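Local coordinates for cytochrome C-type biogenesis protein ccmF (Thermus thermophilus, PDB 6ZMQ) that binds heme b within the membrane and, as a cytochrome c heme lyase, probably attaches heme to cytochrome c during its maturation, at residues T102-T105 / P106-A109; V379-L382 / G383-P387; P403-N406 / Q407-A410. One frame throughout, in Å; residues are numbered along the deposited sequence.

Contact 1 (T102-T105 / P106-A109); sequences TLVT and PWAA
The turn that carries the chain from helix 99-104 toward helix 110-129 is built on two pairs, Thr105 with Ala108 in the backbone and the Trp107 ring laid over Val104. Thr105 to Ala108 form a beta turn with Pro106 and Trp107 at its corners. It is closed by the hydrogen bond from Ala108 N to Thr105 O, 2.8 Å long and fairly straight at 158° on the hydrogen; the donor stands well above the plane of the carbonyl, 56° out of it. Pro106 has no N-H to continue the helical bonding, and its ring carbon CD lies instead 3.4 Å from Leu103 O and 3.5 Å from Thr102 O. The indole of Trp107 folds back across Val104. With chi1 at 61°, CG sits between the backbone N and the carbonyl carbon, and this places one ring face against the valine. Val104 CA stands over the six-membered ring, its centroid 4.0 Å away, a CH-pi contact, and Val104 O also lies over the indole. On the benzo side, Val104 CB approaches CZ2 of Trp107 to 3.7 Å, and the CG1 methyl of Val104 lies 3.8 Å from CH2 of Trp107. Trp107 NE1 donates a hydrogen bond to Ala187 O of helix 185-213, and its ring also touches Pro190 and Val191 there and Leu116 on helix 110-129. The indole is thus held by its face and by its N-H at once, which would limit its freedom to turn. One backbone bond closes the turn, while an aromatic ring packed between Val104 and helices 185-213 and 110-129 adds apolar contact, so the change of direction is secured by polar and apolar means together.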
loop_
_atom_site.group_PDB
_atom_site.type_symbol
_atom_site.label_atom_id
_atom_site.label_comp_id
_atom_site.label_asym_id
_atom_site.label_seq_id
_atom_site.Cartn_x
_atom_site.Cartn_y
_atom_site.Cartn_z
ATOM N N THR A 102 -14.169 -13.317 13.063
ATOM C CA THR A 102 -14.068 -12.875 14.452
ATOM C C THR A 102 -12.643 -12.511 14.846
ATOM O O THR A 102 -12.458 -11.757 15.808
ATOM C CB THR A 102 -14.588 -13.942 15.419
ATOM O OG1 THR A 102 -14.046 -15.221 15.070
ATOM C CG2 THR A 102 -16.099 -14.002 15.407
ATOM N N LEU A 103 -11.634 -13.029 14.141
ATOM C CA LEU A 103 -10.262 -12.640 14.433
ATOM C C LEU A 103 -9.810 -11.428 13.627
ATOM O O LEU A 103 -8.772 -10.843 13.956
ATOM C CB LEU A 103 -9.285 -13.808 14.208
ATOM C CG LEU A 103 -9.502 -15.102 15.015
ATOM C CD1 LEU A 103 -9.316 -16.357 14.157
ATOM C CD2 LEU A 103 -8.644 -15.152 16.285
ATOM N N VAL A 104 -10.549 -11.040 12.588
ATOM C CA VAL A 104 -10.242 -9.845 11.812
ATOM C C VAL A 104 -11.274 -8.743 12.026
ATOM O O VAL A 104 -11.167 -7.669 11.422
ATOM C CB VAL A 104 -10.077 -10.174 10.320
ATOM C CG1 VAL A 104 -9.096 -11.329 10.131
ATOM C CG2 VAL A 104 -11.421 -10.474 9.667
ATOM N N THR A 105 -12.253 -8.972 12.894
ATOM C CA THR A 105 -13.057 -7.912 13.512
ATOM C C THR A 105 -12.281 -6.975 14.466
ATOM O O THR A 105 -12.620 -5.782 14.484
ATOM C CB THR A 105 -14.262 -8.551 14.223
ATOM O OG1 THR A 105 -14.936 -9.402 13.297
ATOM C CG2 THR A 105 -15.305 -7.521 14.626
ATOM N N PRO A 106 -11.234 -7.375 15.226
ATOM C CA PRO A 106 -10.490 -6.363 16.016
ATOM C C PRO A 106 -9.736 -5.281 15.236
ATOM O O PRO A 106 -9.028 -4.504 15.875
ATOM C CB PRO A 106 -9.490 -7.209 16.819
ATOM C CG PRO A 106 -10.166 -8.420 17.022
ATOM C CD PRO A 106 -10.820 -8.711 15.726
ATOM N N TRP A 107 -9.839 -5.198 13.901
ATOM C CA TRP A 107 -9.531 -3.957 13.201
ATOM C C TRP A 107 -10.602 -3.604 12.169
ATOM O O TRP A 107 -10.289 -2.950 11.169
ATOM C CB TRP A 107 -8.122 -4.023 12.571
ATOM C CG TRP A 107 -7.883 -5.084 11.541
ATOM C CD1 TRP A 107 -8.111 -4.994 10.197
ATOM C CD2 TRP A 107 -7.348 -6.397 11.766
ATOM N NE1 TRP A 107 -7.756 -6.167 9.575
ATOM C CE2 TRP A 107 -7.291 -7.046 10.518
ATOM C CE3 TRP A 107 -6.922 -7.092 12.903
ATOM C CZ2 TRP A 107 -6.821 -8.351 10.378
ATOM C CZ3 TRP A 107 -6.456 -8.392 12.762
ATOM C CH2 TRP A 107 -6.411 -9.001 11.509
ATOM N N ALA A 108 -11.862 -3.997 12.407
ATOM C CA ALA A 108 -12.926 -3.809 11.416
ATOM C C ALA A 108 -13.316 -2.339 11.265
ATOM O O ALA A 108 -13.200 -1.763 10.176
ATOM C CB ALA A 108 -14.152 -4.649 11.783
ATOM N N ALA A 109 -13.807 -1.718 12.335
ATOM C CA ALA A 109 -14.066 -0.288 12.299
ATOM C C ALA A 109 -12.900 0.460 12.947
ATOM O O ALA A 109 -11.793 -0.065 13.062
ATOM C CB ALA A 109 -15.406 0.044 12.949
#

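Contact 2 (V379-L382 / G383-P387); sequences VVVL and GTFYP
Val380 O takes two hydrogen bonds from Thr384, one from the backbone N at 2.9 Å and one from the hydroxyl OG1 at 3.0 Å. The two donors reach the oxygen from opposite faces of its carbonyl plane. A chi1 of -75° sets OG1 anti to the carbonyl carbon of Thr384 and beside its N, which turns the hydroxyl back along the helix toward this acceptor. One residue earlier, Gly383 N donates to Val379 O at 2.8 Å, bent at 132° on the hydrogen, with a weak second bond to Val380 O. One residue later, Phe385 N reaches Val381 O at 3.2 Å. Between the side chains of the two segments the packing is slight: Val381 CG1 comes no nearer than 4.4 Å to Phe385 CD2. Helix 402-422 covers Val379 and Thr384, Val380 and Thr384 both lean on Asn262, and Val380 and Val381 also meet Ile266 of helix 266-284, whereas Leu382, Phe385 and Tyr386 lie on the surface. Near the end of helix 362-384, predicted to span the membrane, the threonine thus satisfies its hydroxyl within its own helix, at a carbonyl that accepts its backbone N-H as well.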
loop_
_atom_site.group_PDB
_atom_site.type_symbol
_atom_site.label_atom_id
_atom_site.label_comp_id
_atom_site.label_asym_id
_atom_site.label_seq_id
_atom_site.Cartn_x
_atom_site.Cartn_y
_atom_site.Cartn_z
ATOM N N VAL A 379 1.346 16.396 -8.431
ATOM C CA VAL A 379 0.236 16.664 -9.348
ATOM C C VAL A 379 -1.054 15.992 -8.865
ATOM O O VAL A 379 -2.140 16.573 -8.991
ATOM C CB VAL A 379 0.628 16.261 -10.792
ATOM C CG1 VAL A 379 -0.529 16.339 -11.746
ATOM C CG2 VAL A 379 1.649 17.242 -11.340
ATOM N N VAL A 380 -0.959 14.813 -8.240
ATOM C CA VAL A 380 -2.157 14.147 -7.718
ATOM C C VAL A 380 -2.732 14.913 -6.517
ATOM O O VAL A 380 -3.954 15.114 -6.423
ATOM C CB VAL A 380 -1.837 12.670 -7.391
ATOM C CG1 VAL A 380 -2.953 11.999 -6.621
ATOM C CG2 VAL A 380 -1.584 11.884 -8.674
ATOM N N VAL A 381 -1.860 15.428 -5.638
ATOM C CA VAL A 381 -2.310 16.255 -4.512
ATOM C C VAL A 381 -2.852 17.600 -5.008
ATOM O O VAL A 381 -3.923 18.052 -4.576
ATOM C CB VAL A 381 -1.164 16.426 -3.492
ATOM C CG1 VAL A 381 -1.343 17.674 -2.618
ATOM C CG2 VAL A 381 -1.023 15.175 -2.618
ATOM N N LEU A 382 -2.152 18.227 -5.967
ATOM C CA LEU A 382 -2.563 19.513 -6.523
ATOM C C LEU A 382 -3.832 19.397 -7.362
ATOM O O LEU A 382 -4.514 20.400 -7.569
ATOM C CB LEU A 382 -1.409 20.107 -7.347
ATOM C CG LEU A 382 -1.345 21.548 -7.887
ATOM C CD1 LEU A 382 0.101 22.017 -7.890
ATOM C CD2 LEU A 382 -1.887 21.640 -9.310
ATOM N N GLY A 383 -4.143 18.205 -7.873
ATOM C CA GLY A 383 -5.379 18.014 -8.614
ATOM C C GLY A 383 -6.554 17.666 -7.721
ATOM O O GLY A 383 -7.697 18.028 -8.021
ATOM N N THR A 384 -6.298 16.881 -6.661
ATOM C CA THR A 384 -7.329 16.514 -5.685
ATOM C C THR A 384 -7.925 17.744 -4.996
ATOM O O THR A 384 -9.150 17.853 -4.843
ATOM C CB THR A 384 -6.732 15.530 -4.664
ATOM O OG1 THR A 384 -6.604 14.235 -5.266
ATOM C CG2 THR A 384 -7.591 15.391 -3.400
ATOM N N PHE A 385 -7.085 18.712 -4.639
ATOM C CA PHE A 385 -7.528 19.893 -3.912
ATOM C C PHE A 385 -7.837 21.065 -4.838
ATOM O O PHE A 385 -8.238 22.129 -4.358
ATOM C CB PHE A 385 -6.467 20.295 -2.884
ATOM C CG PHE A 385 -6.314 19.316 -1.743
ATOM C CD1 PHE A 385 -7.357 18.468 -1.377
ATOM C CD2 PHE A 385 -5.108 19.223 -1.060
ATOM C CE1 PHE A 385 -7.205 17.565 -0.335
ATOM C CE2 PHE A 385 -4.947 18.320 -0.019
ATOM C CZ PHE A 385 -5.998 17.492 0.342
ATOM N N TYR A 386 -7.661 20.886 -6.148
ATOM C CA TYR A 386 -7.985 21.943 -7.105
ATOM C C TYR A 386 -9.484 22.236 -7.211
ATOM O O TYR A 386 -9.821 23.401 -7.467
ATOM C CB TYR A 386 -7.354 21.599 -8.468
ATOM C CG TYR A 386 -7.847 22.324 -9.696
ATOM C CD1 TYR A 386 -7.595 23.682 -9.865
ATOM C CD2 TYR A 386 -8.484 21.638 -10.727
ATOM C CE1 TYR A 386 -8.007 24.354 -11.006
ATOM C CE2 TYR A 386 -8.901 22.299 -11.875
ATOM C CZ TYR A 386 -8.661 23.658 -12.006
ATOM O OH TYR A 386 -9.070 24.323 -13.139
ATOM N N PRO A 387 -10.437 21.250 -7.067
ATOM C CA PRO A 387 -11.821 21.635 -6.736
ATOM C C PRO A 387 -12.026 22.128 -5.306
ATOM O O PRO A 387 -12.997 22.845 -5.045
ATOM C CB PRO A 387 -12.611 20.345 -6.998
ATOM C CG PRO A 387 -11.832 19.661 -8.034
ATOM C CD PRO A 387 -10.427 19.862 -7.578
#

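Contact 3 (P403-N406 / Q407-A410). With PTY (phosphatidylethanolamine), chain H.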
loop_
_atom_site.group_PDB
_atom_site.type_symbol
_atom_site.label_atom_id
_atom_site.label_comp_id
_atom_site.label_asym_id
_atom_site.label_seq_id
_atom_site.Cartn_x
_atom_site.Cartn_y
_atom_site.Cartn_z
ATOM N N PRO A 403 -9.933 12.422 -16.567
ATOM C CA PRO A 403 -9.065 12.885 -17.676
ATOM C C PRO A 403 -7.817 13.647 -17.253
ATOM O O PRO A 403 -6.767 13.454 -17.887
ATOM C CB PRO A 403 -10.007 13.773 -18.509
ATOM C CG PRO A 403 -11.165 14.067 -17.609
ATOM C CD PRO A 403 -11.331 12.774 -16.899
ATOM N N PHE A 404 -7.913 14.488 -16.208
ATOM C CA PHE A 404 -6.750 15.142 -15.599
ATOM C C PHE A 404 -5.711 14.111 -15.169
ATOM O O PHE A 404 -4.551 14.182 -15.591
ATOM C CB PHE A 404 -7.211 15.983 -14.390
ATOM C CG PHE A 404 -6.207 17.032 -13.867
ATOM C CD1 PHE A 404 -4.931 17.221 -14.414
ATOM C CD2 PHE A 404 -6.563 17.806 -12.765
ATOM C CE1 PHE A 404 -4.058 18.159 -13.883
ATOM C CE2 PHE A 404 -5.695 18.751 -12.234
ATOM C CZ PHE A 404 -4.443 18.925 -12.794
ATOM N N PHE A 405 -6.120 13.134 -14.359
ATOM C CA PHE A 405 -5.155 12.212 -13.772
ATOM C C PHE A 405 -4.586 11.243 -14.804
ATOM O O PHE A 405 -3.401 10.906 -14.739
ATOM C CB PHE A 405 -5.768 11.487 -12.575
ATOM C CG PHE A 405 -6.012 12.389 -11.395
ATOM C CD1 PHE A 405 -5.026 13.282 -10.993
ATOM C CD2 PHE A 405 -7.200 12.331 -10.675
ATOM C CE1 PHE A 405 -5.225 14.118 -9.915
ATOM C CE2 PHE A 405 -7.404 13.167 -9.586
ATOM C CZ PHE A 405 -6.412 14.061 -9.210
ATOM N N ASN A 406 -5.389 10.832 -15.793
ATOM C CA ASN A 406 -4.859 9.975 -16.854
ATOM C C ASN A 406 -3.868 10.725 -17.748
ATOM O O ASN A 406 -2.791 10.199 -18.081
ATOM C CB ASN A 406 -6.001 9.391 -17.683
ATOM C CG ASN A 406 -6.696 8.229 -16.987
ATOM O OD1 ASN A 406 -6.148 7.619 -16.068
ATOM N ND2 ASN A 406 -7.896 7.901 -17.445
ATOM N N GLN A 407 -4.203 11.967 -18.134
ATOM C CA GLN A 407 -3.340 12.702 -19.052
ATOM C C GLN A 407 -2.084 13.216 -18.357
ATOM O O GLN A 407 -1.101 13.550 -19.029
ATOM C CB GLN A 407 -4.108 13.843 -19.729
ATOM C CG GLN A 407 -4.129 15.176 -19.000
ATOM C CD GLN A 407 -5.234 16.077 -19.514
ATOM O OE1 GLN A 407 -6.149 15.622 -20.198
ATOM N NE2 GLN A 407 -5.148 17.359 -19.197
ATOM N N VAL A 408 -2.098 13.332 -17.023
ATOM C CA VAL A 408 -0.829 13.599 -16.344
ATOM C C VAL A 408 -0.047 12.306 -16.103
ATOM O O VAL A 408 1.187 12.319 -16.110
ATOM C CB VAL A 408 -1.012 14.424 -15.048
ATOM C CG1 VAL A 408 -1.670 15.774 -15.347
ATOM C CG2 VAL A 408 -1.744 13.665 -13.954
ATOM N N SER A 409 -0.732 11.170 -15.896
ATOM C CA SER A 409 -0.027 9.956 -15.489
ATOM C C SER A 409 0.695 9.292 -16.654
ATOM O O SER A 409 1.739 8.661 -16.454
ATOM C CB SER A 409 -0.991 8.975 -14.822
ATOM O OG SER A 409 -1.763 9.628 -13.830
ATOM N N ALA A 410 0.148 9.401 -17.870
ATOM C CA ALA A 410 0.764 8.688 -18.991
ATOM C C ALA A 410 2.127 9.256 -19.432
ATOM O O ALA A 410 3.043 8.443 -19.671
ATOM C CB ALA A 410 -0.251 8.552 -20.136
HETATM C C1 PTY H . -5.105 6.528 -24.057
HETATM C C2 PTY H . -2.909 12.995 -23.971
HETATM C C3 PTY H . -3.349 12.358 -25.289
HETATM O O4 PTY H . -5.096 5.874 -22.821
HETATM C C5 PTY H . -3.669 7.727 -25.715
HETATM C C6 PTY H . -3.687 7.002 -24.372
HETATM O O7 PTY H . -2.815 5.907 -24.408
HETATM C C8 PTY H . -1.843 5.947 -23.401
HETATM O O10 PTY H . -1.890 5.170 -22.504
HETATM C C11 PTY H . -0.746 7.011 -23.458
HETATM C C12 PTY H . 0.636 6.383 -23.624
HETATM C C13 PTY H . 1.500 7.320 -24.472
HETATM C C14 PTY H . 1.940 8.523 -23.636
HETATM C C15 PTY H . 2.871 9.423 -24.447
HETATM C C16 PTY H . 4.320 9.327 -23.956
HETATM C C17 PTY H . 5.225 10.022 -24.979
HETATM C C18 PTY H . 6.693 10.064 -24.536
HETATM C C19 PTY H . 7.557 10.435 -25.748
HETATM C C20 PTY H . 9.001 9.931 -25.637
HETATM C C21 PTY H . 9.637 9.907 -27.033
HETATM C C22 PTY H . 10.812 10.886 -27.137
HETATM C C23 PTY H . 11.520 10.737 -28.488
HETATM C C24 PTY H . 12.938 11.308 -28.413
HETATM C C25 PTY H . 13.774 10.791 -29.583
HETATM C C26 PTY H . 15.189 10.502 -29.086
HETATM C C27 PTY H . 16.137 11.582 -29.602
HETATM C C28 PTY H . 17.350 11.673 -28.679
HETATM C C29 PTY H . 16.913 12.289 -27.352
HETATM C C30 PTY H . -6.153 6.219 -21.972
HETATM C C31 PTY H . -5.967 6.188 -20.454
HETATM O O30 PTY H . -7.202 6.528 -22.423
HETATM C C32 PTY H . -4.484 6.075 -20.102
HETATM C C33 PTY H . -4.313 6.116 -18.584
HETATM C C34 PTY H . -2.894 6.567 -18.249
HETATM C C35 PTY H . -1.913 5.451 -18.594
HETATM C C36 PTY H . -1.056 5.147 -17.369
HETATM C C37 PTY H . 0.334 4.689 -17.807
HETATM C C38 PTY H . 1.164 4.484 -16.545
HETATM C C39 PTY H . 2.262 3.464 -16.816
HETATM C C40 PTY H . 2.739 2.873 -15.494
HETATM C C41 PTY H . 4.267 2.858 -15.515
HETATM C C42 PTY H . 4.798 2.133 -14.282
HETATM C C43 PTY H . 4.518 2.991 -13.052
HETATM C C44 PTY H . 5.352 2.508 -11.866
HETATM P P1 PTY H . -4.487 10.191 -26.204
HETATM O O11 PTY H . -3.536 10.980 -25.112
HETATM O O12 PTY H . -3.829 10.223 -27.561
HETATM O O13 PTY H . -5.817 10.897 -26.299
HETATM O O14 PTY H . -4.740 8.628 -25.744
HETATM N N1 PTY H . -2.438 14.352 -24.193
#
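Residues 403-410 are helical, with Gln407 N bonded to Pro403 O at 3.0 Å, Val408 N to Phe404 O at 3.0 Å and Ala410 N to Asn406 O at 3.1 Å. Val408 touches both phenylalanines with different methyls. Its CG1 methyl lies 3.7 Å from CE1 of Phe404, the two side chains slanting past each other, and its CG2 methyl sits at the edge of the Phe405 ring, near the ring plane and 4.4 Å from CD1. Phe405 also meets the ring of Trp257. Gln407, with chi1 at 88° and an extended chain beyond CG, lies back along Pro403, its CG 3.3 Å from Pro403 O. Another flank faces a phosphatidylethanolamine: Asn406 OD1 is 3.5 Å from C33 of one acyl chain, and Ala410 CB is 3.7 Å from C11 of the other. The Asn406 amide is held at both ends, OD1 by Trp257 NE1 and ND2 by O2' of a bound dodecyl maltoside. A leucine here would probably leave the Trp257 indole N-H without its acceptor and the detergent sugar without its donor. The helix therefore offers lipid a mixed surface, in which a tethered amide and a small methyl lie against acyl carbons close to the esters.

In the fold
Contacts 2 and 3 hold consecutive helices, 362-384 and 402-422, that pack on each other: the contact centres are about 12 Å apart, and Val379 CG1 meets Val408 CG2 at 3.7 Å while Gly383 and Thr384 touch the rings of Phe404 and Phe405, respectively. Contact 1 stands apart, its centre about 33 Å from that of contact 2 and about 37 Å from that of contact 3, the latter across the chain's centre. All three are partly buried, yet their surroundings differ. Contact 1 lies in a turn between helices, contact 2 near the end of a helix with several residues on the surface, and contact 3 within a helix beside bound lipid and detergent.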